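Local coordinates for ribose 5-phosphate isomerase B (Anaplasma phagocytophilum, PDB 4EM8), which probably interconverts ribose 5-phosphate and ribulose 5-phosphate, an aldose-ketose isomerisation of pentose phosphate metabolism, at residues A[11-22]-A[37-48]. Sequence-based numbering, arbitrary orientation.
Sequences FLSSDHAGVELR and FDCGCDPKEHSV
At the predicted ribulose 5-phosphate site, the His-16 ring lies against the backbone of 46-48: Ser-47 CA sits over one face, 3.8 Å from the ring centroid, in a CH-pi contact. With chi1 at 49°, His-16 CG falls between the backbone N and the carbonyl carbon, which turns the ring onto this loop. Arg-142 of the second subunit also packs on His-16 and Ser-47, placing the contact at the dimer interface. A water bridges Asp-15 OD2 and Val-48 O, while methyl CG2 of Val-48 packs against Asp-15 CA.

Asp-15 and His-16 follow strand 9-14, and residues 46-48 come after strand 35-38, outermost in this chain's parallel sheet; helix 19-31 connects the two strands in a beta-alpha-beta unit. Leu-12 N donates to Phe-37 O (2.9 Å), and Cys-39 N to Leu-12 O. At the far end, the Phe-11 and Phe-37 rings form an offset stack, planes 14° apart, with Cys-39 SG at the Phe-11 edge.

Beyond the strand, the cis peptide before Cys-41 and the positive phi of Gly-40, which suits glycine, shape a bend at 39-41 that Arg-22 grips. Long enough to span from the helix, and bent at chi3, Arg-22 carries NH2 to Cys-41 O (2.9 Å) and to Ser-14 OG, while NH1 meets Asp-38 OD2 at 3.0 Å in a salt bridge. Asp-38 OD1 accepts from Gly-40 N, an Asx turn that helps hold the carboxylate, its plane 62° from the guanidinium.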
ATOM      1  N   PHE A  11      -0.176 -17.718  -5.593  1.00 26.47           N
ATOM      2  CA  PHE A  11      -1.166 -17.989  -4.572  1.00 27.36           C
ATOM      3  C   PHE A  11      -2.141 -16.803  -4.477  1.00 26.42           C
ATOM      4  O   PHE A  11      -1.740 -15.613  -4.347  1.00 24.52           O
ATOM      5  CB  PHE A  11      -0.475 -18.268  -3.217  1.00 28.68           C
ATOM      6  CG  PHE A  11       0.402 -19.498  -3.217  1.00 30.74           C
ATOM      7  CD1 PHE A  11       1.662 -19.480  -3.815  1.00 31.56           C
ATOM      8  CD2 PHE A  11      -0.022 -20.686  -2.582  1.00 32.40           C
ATOM      9  CE1 PHE A  11       2.460 -20.628  -3.826  1.00 33.22           C
ATOM     10  CE2 PHE A  11       0.779 -21.834  -2.574  1.00 34.15           C
ATOM     11  CZ  PHE A  11       2.026 -21.804  -3.191  1.00 34.88           C
ATOM     12  N   LEU A  12      -3.431 -17.116  -4.505  1.00 26.41           N
ATOM     13  CA  LEU A  12      -4.451 -16.072  -4.537  1.00 25.81           C
ATOM     14  C   LEU A  12      -5.421 -16.215  -3.393  1.00 26.20           C
ATOM     15  O   LEU A  12      -5.820 -17.331  -3.055  1.00 27.06           O
ATOM     16  CB  LEU A  12      -5.227 -16.144  -5.838  1.00 25.55           C
ATOM     17  CG  LEU A  12      -4.437 -15.909  -7.144  1.00 26.75           C
ATOM     18  CD1 LEU A  12      -4.116 -17.239  -7.843  1.00 26.33           C
ATOM     19  CD2 LEU A  12      -5.211 -14.993  -8.096  1.00 25.65           C
ATOM     20  N   SER A  13      -5.811 -15.092  -2.800  1.00 25.54           N
ATOM     21  CA  SER A  13      -6.889 -15.110  -1.836  1.00 26.47           C
ATOM     22  C   SER A  13      -7.713 -13.847  -1.851  1.00 25.11           C
ATOM     23  O   SER A  13      -7.283 -12.799  -2.343  1.00 22.58           O
ATOM     24  CB  SER A  13      -6.381 -15.404  -0.407  1.00 28.25           C
ATOM     25  OG  SER A  13      -5.872 -14.254   0.203  1.00 29.83           O
ATOM     26  N   SER A  14      -8.912 -13.973  -1.286  1.00 25.59           N
ATOM     27  CA  SER A  14      -9.793 -12.864  -1.104  1.00 25.09           C
ATOM     28  C   SER A  14     -10.742 -13.019   0.072  1.00 26.34           C
ATOM     29  O   SER A  14     -10.879 -14.098   0.707  1.00 28.26           O
ATOM     30  CB  SER A  14     -10.639 -12.660  -2.381  1.00 25.42           C
ATOM     31  OG  SER A  14     -11.675 -13.633  -2.444  1.00 25.12           O
ATOM     32  N   ASP A  15     -11.383 -11.895   0.371  1.00 27.00           N
ATOM     33  CA  ASP A  15     -12.559 -11.896   1.206  1.00 26.90           C
ATOM     34  C   ASP A  15     -13.767 -12.044   0.279  1.00 27.03           C
ATOM     35  O   ASP A  15     -13.629 -12.325  -0.927  1.00 26.04           O
ATOM     36  CB  ASP A  15     -12.608 -10.669   2.153  1.00 26.37           C
ATOM     37  CG  ASP A  15     -12.904  -9.372   1.456  1.00 26.18           C
ATOM     38  OD1 ASP A  15     -13.082  -9.355   0.230  1.00 25.79           O
ATOM     39  OD2 ASP A  15     -12.948  -8.334   2.158  1.00 27.46           O
ATOM     40  N   HIS A  16     -14.951 -11.904   0.841  1.00 26.39           N
ATOM     41  CA  HIS A  16     -16.165 -12.161   0.079  1.00 27.71           C
ATOM     42  C   HIS A  16     -16.294 -11.223  -1.090  1.00 27.33           C
ATOM     43  O   HIS A  16     -16.817 -11.614  -2.121  1.00 27.98           O
ATOM     44  CB  HIS A  16     -17.380 -11.999   0.984  1.00 28.45           C
ATOM     45  CG  HIS A  16     -17.360 -10.728   1.757  1.00 28.19           C
ATOM     46  ND1 HIS A  16     -16.547 -10.537   2.813  1.00 28.68           N
ATOM     47  CD2 HIS A  16     -18.065  -9.544   1.582  1.00 29.30           C
ATOM     48  CE1 HIS A  16     -16.742  -9.301   3.310  1.00 28.85           C
ATOM     49  NE2 HIS A  16     -17.660  -8.691   2.552  1.00 29.40           N
ATOM     50  N   ALA A  17     -15.819  -9.981  -0.939  1.00 26.46           N
ATOM     51  CA  ALA A  17     -15.950  -8.964  -2.003  1.00 26.50           C
ATOM     52  C   ALA A  17     -15.136  -9.353  -3.234  1.00 25.80           C
ATOM     53  O   ALA A  17     -15.513  -9.062  -4.373  1.00 25.63           O
ATOM     54  CB  ALA A  17     -15.488  -7.588  -1.491  1.00 26.44           C
ATOM     55  N   GLY A  18     -14.027 -10.041  -2.991  1.00 25.04           N
ATOM     56  CA  GLY A  18     -13.053 -10.369  -4.025  1.00 24.24           C
ATOM     57  C   GLY A  18     -13.193 -11.703  -4.725  1.00 24.65           C
ATOM     58  O   GLY A  18     -12.389 -12.002  -5.602  1.00 24.68           O
ATOM     59  N   VAL A  19     -14.193 -12.504  -4.360  1.00 25.93           N
ATOM     60  CA  VAL A  19     -14.310 -13.900  -4.866  1.00 26.71           C
ATOM     61  C   VAL A  19     -14.402 -13.966  -6.387  1.00 27.72           C
ATOM     62  O   VAL A  19     -13.630 -14.689  -7.035  1.00 28.65           O
ATOM     63  CB  VAL A  19     -15.497 -14.648  -4.216  1.00 28.11           C
ATOM     64  CG1 VAL A  19     -15.756 -15.973  -4.920  1.00 28.57           C
ATOM     65  CG2 VAL A  19     -15.263 -14.842  -2.705  1.00 27.18           C
ATOM     66  N   GLU A  20     -15.319 -13.201  -6.970  1.00 28.19           N
ATOM     67  CA  GLU A  20     -15.520 -13.218  -8.417  1.00 29.59           C
ATOM     68  C   GLU A  20     -14.234 -12.820  -9.177  1.00 26.71           C
ATOM     69  O   GLU A  20     -13.824 -13.509 -10.096  1.00 24.83           O
ATOM     70  CB  GLU A  20     -16.708 -12.315  -8.792  1.00 34.51           C
ATOM     71  CG  GLU A  20     -16.924 -12.097 -10.280  1.00 39.07           C
ATOM     72  CD  GLU A  20     -18.262 -11.425 -10.609  1.00 45.14           C
ATOM     73  OE1 GLU A  20     -19.073 -11.183  -9.678  1.00 48.67           O
ATOM     74  OE2 GLU A  20     -18.502 -11.150 -11.819  1.00 51.32           O
ATOM     75  N   LEU A  21     -13.573 -11.741  -8.765  1.00 23.81           N
ATOM     76  CA  LEU A  21     -12.345 -11.354  -9.424  1.00 23.07           C
ATOM     77  C   LEU A  21     -11.246 -12.406  -9.216  1.00 23.02           C
ATOM     78  O   LEU A  21     -10.468 -12.699 -10.133  1.00 22.66           O
ATOM     79  CB  LEU A  21     -11.878  -9.999  -8.905  1.00 21.91           C
ATOM     80  CG  LEU A  21     -10.639  -9.396  -9.563  1.00 21.64           C
ATOM     81  CD1 LEU A  21     -10.846  -9.235 -11.081  1.00 21.95           C
ATOM     82  CD2 LEU A  21     -10.268  -8.082  -8.875  1.00 20.82           C
ATOM     83  N   ARG A  22     -11.151 -12.936  -7.991  1.00 22.86           N
ATOM     84  CA  ARG A  22     -10.169 -13.959  -7.687  1.00 23.06           C
ATOM     85  C   ARG A  22     -10.288 -15.179  -8.624  1.00 23.59           C
ATOM     86  O   ARG A  22      -9.280 -15.747  -9.074  1.00 23.36           O
ATOM     87  CB  ARG A  22     -10.289 -14.386  -6.215  1.00 22.95           C
ATOM     88  CG  ARG A  22      -9.165 -15.304  -5.791  1.00 24.13           C
ATOM     89  CD  ARG A  22      -9.370 -15.928  -4.425  1.00 24.54           C
ATOM     90  NE  ARG A  22     -10.173 -17.131  -4.461  1.00 24.82           N
ATOM     91  CZ  ARG A  22     -11.239 -17.391  -3.707  1.00 26.05           C
ATOM     92  NH1 ARG A  22     -11.833 -18.582  -3.816  1.00 27.40           N
ATOM     93  NH2 ARG A  22     -11.715 -16.518  -2.822  1.00 25.70           N
ATOM     94  N   PHE A  37      -2.775 -21.461  -7.024  1.00 32.77           N
ATOM     95  CA  PHE A  37      -3.185 -22.030  -5.741  1.00 34.60           C
ATOM     96  C   PHE A  37      -4.234 -21.120  -5.082  1.00 34.25           C
ATOM     97  O   PHE A  37      -3.927 -19.982  -4.696  1.00 33.03           O
ATOM     98  CB  PHE A  37      -1.961 -22.226  -4.852  1.00 36.34           C
ATOM     99  CG  PHE A  37      -0.971 -23.221  -5.402  1.00 39.19           C
ATOM    100  CD1 PHE A  37      -1.067 -24.575  -5.077  1.00 41.25           C
ATOM    101  CD2 PHE A  37       0.059 -22.810  -6.252  1.00 39.91           C
ATOM    102  CE1 PHE A  37      -0.158 -25.496  -5.587  1.00 43.27           C
ATOM    103  CE2 PHE A  37       0.970 -23.726  -6.769  1.00 40.96           C
ATOM    104  CZ  PHE A  37       0.858 -25.071  -6.438  1.00 42.98           C
ATOM    105  N   ASP A  38      -5.464 -21.618  -4.999  1.00 34.33           N
ATOM    106  CA  ASP A  38      -6.611 -20.888  -4.410  1.00 36.04           C
ATOM    107  C   ASP A  38      -6.560 -21.048  -2.905  1.00 35.71           C
ATOM    108  O   ASP A  38      -6.646 -22.171  -2.418  1.00 36.29           O
ATOM    109  CB  ASP A  38      -7.930 -21.474  -4.950  1.00 38.21           C
ATOM    110  CG  ASP A  38      -9.181 -20.731  -4.453  1.00 41.28           C
ATOM    111  OD1 ASP A  38      -9.169 -20.150  -3.361  1.00 43.58           O
ATOM    112  OD2 ASP A  38     -10.211 -20.775  -5.149  1.00 45.09           O
ATOM    113  N   CYS A  39      -6.407 -19.944  -2.170  1.00 33.59           N
ATOM    114  CA  CYS A  39      -6.342 -19.980  -0.698  1.00 34.28           C
ATOM    115  C   CYS A  39      -7.575 -19.380  -0.000  1.00 33.16           C
ATOM    116  O   CYS A  39      -7.494 -18.877   1.125  1.00 33.73           O
ATOM    117  CB  CYS A  39      -5.085 -19.265  -0.230  1.00 34.53           C
ATOM    118  SG  CYS A  39      -3.583 -19.989  -0.922  1.00 35.43           S
ATOM    119  N   GLY A  40      -8.712 -19.421  -0.679  1.00 32.91           N
ATOM    120  CA  GLY A  40      -9.978 -18.968  -0.097  1.00 32.66           C
ATOM    121  C   GLY A  40     -10.137 -17.449  -0.231  1.00 30.27           C
ATOM    122  O   GLY A  40      -9.248 -16.794  -0.739  1.00 29.48           O
ATOM    123  N   CYS A  41     -11.246 -16.881   0.242  1.00 29.46           N
ATOM    124  CA  CYS A  41     -12.277 -17.619   1.013  1.00 31.21           C
ATOM    125  C   CYS A  41     -13.169 -18.474   0.135  1.00 31.79           C
ATOM    126  O   CYS A  41     -13.220 -18.317  -1.086  1.00 31.01           O
ATOM    127  CB  CYS A  41     -13.155 -16.648   1.783  1.00 30.30           C
ATOM    128  SG  CYS A  41     -14.088 -15.537   0.698  1.00 30.84           S
ATOM    129  N   ASP A  42     -13.892 -19.370   0.775  1.00 34.89           N
ATOM    130  CA  ASP A  42     -14.834 -20.240   0.092  1.00 37.46           C
ATOM    131  C   ASP A  42     -15.874 -19.329  -0.564  1.00 37.86           C
ATOM    132  O   ASP A  42     -16.400 -18.431   0.098  1.00 37.45           O
ATOM    133  CB  ASP A  42     -15.476 -21.147   1.142  1.00 40.69           C
ATOM    134  CG  ASP A  42     -16.422 -22.188   0.561  1.00 43.08           C
ATOM    135  OD1 ASP A  42     -17.157 -21.936  -0.412  1.00 43.26           O
ATOM    136  OD2 ASP A  42     -16.459 -23.282   1.151  1.00 49.72           O
ATOM    137  N   PRO A  43     -16.174 -19.541  -1.853  1.00 38.81           N
ATOM    138  CA  PRO A  43     -17.205 -18.707  -2.510  1.00 40.37           C
ATOM    139  C   PRO A  43     -18.583 -18.718  -1.836  1.00 42.18           C
ATOM    140  O   PRO A  43     -19.311 -17.748  -1.954  1.00 42.88           O
ATOM    141  CB  PRO A  43     -17.302 -19.293  -3.923  1.00 41.93           C
ATOM    142  CG  PRO A  43     -15.990 -19.975  -4.146  1.00 41.32           C
ATOM    143  CD  PRO A  43     -15.514 -20.458  -2.796  1.00 40.69           C
ATOM    144  N   LYS A  44     -18.921 -19.791  -1.127  1.00 43.38           N
ATOM    145  CA  LYS A  44     -20.171 -19.866  -0.345  1.00 45.85           C
ATOM    146  C   LYS A  44     -20.231 -18.827   0.794  1.00 45.04           C
ATOM    147  O   LYS A  44     -21.292 -18.579   1.341  1.00 45.63           O
ATOM    148  CB  LYS A  44     -20.360 -21.284   0.229  1.00 45.86           C
ATOM    149  N   GLU A  45     -19.090 -18.245   1.160  1.00 50.05           N
ATOM    150  CA  GLU A  45     -19.026 -17.291   2.270  1.00 50.02           C
ATOM    151  C   GLU A  45     -19.424 -15.898   1.789  1.00 47.60           C
ATOM    152  O   GLU A  45     -18.769 -15.324   0.899  1.00 47.90           O
ATOM    153  CB  GLU A  45     -17.605 -17.232   2.876  1.00 50.17           C
ATOM    154  CG  GLU A  45     -17.160 -18.459   3.674  1.00 53.04           C
ATOM    155  CD  GLU A  45     -17.892 -18.609   4.999  1.00 56.61           C
ATOM    156  OE1 GLU A  45     -17.845 -17.671   5.822  1.00 57.47           O
ATOM    157  OE2 GLU A  45     -18.520 -19.675   5.220  1.00 61.87           O
ATOM    158  N   HIS A  46     -20.455 -15.337   2.412  1.00 47.74           N
ATOM    159  CA  HIS A  46     -20.957 -14.007   2.038  1.00 47.87           C
ATOM    160  C   HIS A  46     -20.409 -12.865   2.873  1.00 42.92           C
ATOM    161  O   HIS A  46     -20.514 -11.718   2.465  1.00 42.14           O
ATOM    162  CB  HIS A  46     -22.489 -14.014   1.995  1.00 52.58           C
ATOM    163  CG  HIS A  46     -23.057 -14.682   0.750  1.00 57.54           C
ATOM    164  ND1 HIS A  46     -22.452 -15.744   0.141  1.00 60.17           N
ATOM    165  CD2 HIS A  46     -24.217 -14.415   0.014  1.00 61.45           C
ATOM    166  CE1 HIS A  46     -23.188 -16.125  -0.930  1.00 62.60           C
ATOM    167  NE2 HIS A  46     -24.270 -15.314  -1.005  1.00 64.12           N
ATOM    168  N   SER A  47     -19.824 -13.154   4.034  1.00 40.52           N
ATOM    169  CA  SER A  47     -19.041 -12.161   4.773  1.00 38.73           C
ATOM    170  C   SER A  47     -17.887 -12.771   5.581  1.00 37.00           C
ATOM    171  O   SER A  47     -18.121 -13.559   6.483  1.00 37.40           O
ATOM    172  CB  SER A  47     -19.933 -11.337   5.711  1.00 40.54           C
ATOM    173  OG  SER A  47     -19.173 -10.253   6.217  1.00 41.03           O
ATOM    174  N   VAL A  48     -16.640 -12.403   5.255  1.00 34.21           N
ATOM    175  CA  VAL A  48     -15.470 -12.766   6.059  1.00 33.13           C
ATOM    176  C   VAL A  48     -14.566 -11.544   6.275  1.00 30.94           C
ATOM    177  O   VAL A  48     -14.846 -10.484   5.750  1.00 29.63           O
ATOM    178  CB  VAL A  48     -14.637 -13.896   5.394  1.00 33.90           C
ATOM    179  CG1 VAL A  48     -15.432 -15.201   5.362  1.00 36.10           C
ATOM    180  CG2 VAL A  48     -14.163 -13.460   4.005  1.00 32.70           C
TER
HETATM  181  O   HOH W   1     -13.392  -8.371   4.899  1.00 29.69           O
HETATM  182  O   HOH W   2     -18.724 -13.819  -2.244  1.00 38.97           O